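Putative 6-pyruvoyl tetrahydrobiopterin synthase (Caenorhabditis elegans, PDB 2G64) probably converts 7,8-dihydroneopterin triphosphate into 6-pyruvoyl tetrahydropterin, a zinc-dependent step in making the cofactor tetrahydrobiopterin. Local coordinates at residues Y66-A69 against K70-E74. The protein carries 1 engineered substitution. Numbering follows the deposited sequence.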
loop_
_atom_site.group_PDB
_atom_site.type_symbol
_atom_site.label_atom_id
_atom_site.label_comp_id
_atom_site.label_asym_id
_atom_site.label_seq_id
_atom_site.Cartn_x
_atom_site.Cartn_y
_atom_site.Cartn_z
ATOM N N TYR A 66 -15.946 -1.079 21.003
ATOM C CA TYR A 66 -16.001 -2.517 21.234
ATOM C C TYR A 66 -14.629 -2.941 21.734
ATOM O O TYR A 66 -13.612 -2.328 21.406
ATOM C CB TYR A 66 -16.316 -3.245 19.905
ATOM C CG TYR A 66 -16.847 -4.681 19.976
ATOM C CD1 TYR A 66 -18.204 -4.942 20.152
ATOM C CD2 TYR A 66 -15.995 -5.771 19.786
ATOM C CE1 TYR A 66 -18.704 -6.261 20.164
ATOM C CE2 TYR A 66 -16.486 -7.102 19.799
ATOM C CZ TYR A 66 -17.833 -7.336 19.990
ATOM O OH TYR A 66 -18.322 -8.631 19.992
ATOM N N ASP A 67 -14.599 -4.023 22.502
ATOM C CA ASP A 67 -13.335 -4.560 22.995
ATOM C C ASP A 67 -12.558 -5.271 21.871
ATOM O O ASP A 67 -13.011 -6.298 21.367
ATOM C CB ASP A 67 -13.641 -5.523 24.140
ATOM C CG ASP A 67 -12.404 -6.218 24.671
ATOM O OD1 ASP A 67 -11.418 -5.531 24.974
ATOM O OD2 ASP A 67 -12.426 -7.457 24.787
ATOM N N LEU A 68 -11.418 -4.716 21.468
ATOM C CA LEU A 68 -10.665 -5.278 20.339
ATOM C C LEU A 68 -10.191 -6.700 20.626
ATOM O O LEU A 68 -10.158 -7.541 19.721
ATOM C CB LEU A 68 -9.489 -4.382 19.911
ATOM C CG LEU A 68 -8.571 -4.949 18.808
ATOM C CD1 LEU A 68 -9.315 -5.184 17.499
ATOM C CD2 LEU A 68 -7.337 -4.098 18.557
ATOM N N ALA A 69 -9.839 -6.973 21.881
ATOM C CA ALA A 69 -9.409 -8.315 22.261
ATOM C C ALA A 69 -10.513 -9.338 21.995
ATOM O O ALA A 69 -10.251 -10.426 21.467
ATOM C CB ALA A 69 -8.992 -8.352 23.727
ATOM N N LYS A 70 -11.744 -8.975 22.358
ATOM C CA LYS A 70 -12.924 -9.802 22.114
ATOM C C LYS A 70 -13.217 -9.971 20.621
ATOM O O LYS A 70 -13.507 -11.082 20.161
ATOM C CB LYS A 70 -14.149 -9.194 22.786
ATOM C CG LYS A 70 -14.594 -9.907 24.050
ATOM C CD LYS A 70 -15.666 -9.114 24.790
ATOM C CE LYS A 70 -15.328 -8.946 26.275
ATOM N NZ LYS A 70 -14.613 -7.658 26.575
ATOM N N LEU A 71 -13.157 -8.868 19.877
ATOM C CA LEU A 71 -13.346 -8.924 18.414
ATOM C C LEU A 71 -12.302 -9.847 17.779
ATOM O O LEU A 71 -12.630 -10.639 16.895
ATOM C CB LEU A 71 -13.240 -7.521 17.795
ATOM C CG LEU A 71 -13.617 -7.407 16.308
ATOM C CD1 LEU A 71 -15.034 -7.925 16.086
ATOM C CD2 LEU A 71 -13.465 -5.977 15.765
ATOM N N LYS A 72 -11.046 -9.740 18.216
ATOM C CA LYS A 72 -9.992 -10.580 17.647
ATOM C C LYS A 72 -10.316 -12.064 17.776
ATOM O O LYS A 72 -10.143 -12.816 16.811
ATOM C CB LYS A 72 -8.624 -10.241 18.243
ATOM C CG LYS A 72 -7.999 -9.009 17.627
ATOM C CD LYS A 72 -6.767 -8.560 18.407
ATOM C CE LYS A 72 -5.643 -9.577 18.306
ATOM N NZ LYS A 72 -4.591 -9.354 19.339
ATOM N N LYS A 73 -10.813 -12.460 18.954
ATOM C CA LYS A 73 -11.199 -13.850 19.218
ATOM C C LYS A 73 -12.373 -14.308 18.354
ATOM O O LYS A 73 -12.356 -15.428 17.810
ATOM C CB LYS A 73 -11.520 -14.044 20.706
ATOM C CG LYS A 73 -10.294 -14.213 21.596
ATOM C CD LYS A 73 -10.690 -14.517 23.042
ATOM C CE LYS A 73 -11.934 -15.392 23.115
ATOM N NZ LYS A 73 -12.182 -15.892 24.497
ATOM N N GLU A 74 -13.383 -13.447 18.220
ATOM C CA GLU A 74 -14.569 -13.749 17.448
ATOM C C GLU A 74 -14.203 -13.840 15.972
ATOM O O GLU A 74 -14.643 -14.761 15.289
ATOM C CB GLU A 74 -15.646 -12.685 17.678
ATOM C CG GLU A 74 -16.268 -12.799 19.068
ATOM C CD GLU A 74 -16.808 -11.480 19.621
ATOM O OE1 GLU A 74 -16.786 -10.440 18.925
ATOM O OE2 GLU A 74 -17.260 -11.490 20.776
#
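Tyr-66 lays its ring beside the first turn of helix 68-80, CD2 lying 3.8 Å from Leu-71 CB and the backbone N of Leu-71 at the ring edge. With CG swung anti to the backbone N (chi1 -161°), the phenol runs along the turn and Tyr-66 OH donates to Glu-74 OE1 at 2.6 Å, meeting the syn lone pair of that oxygen; ring and carboxylate planes stand 62° apart. Ser-117 hydrogen-bonds to both Tyr-66 OH and Glu-74 OE2, which ties this buried polar pair to the loop after helix 101-115. Asp-67 is the N-cap. Asp-67 OD2 accepts Lys-70 N at 2.9 Å from above the carboxylate plane and, from the opposite face, Lys-70 NZ in a 2.8 Å salt bridge. The lysine chain bends at chi3 and chi4, curling its ammonium back over the cap. Replacing Asp-67 by an alanine removes the carboxylate, and Lys-70 N would probably lose its side-chain acceptor and the ammonium its anionic mate, left free to swing away. Behind the cap the helical bonding begins, Leu-71 N to Asp-67 O at 3.0 Å and Lys-72 N to Leu-68 O at 2.8 Å. Leu-71 and Tyr-66 also pack on Leu-54 of strand 44-57. The whole is an Asp N-cap opening helix 68-80, which lies against the sheet of the PTPS fold.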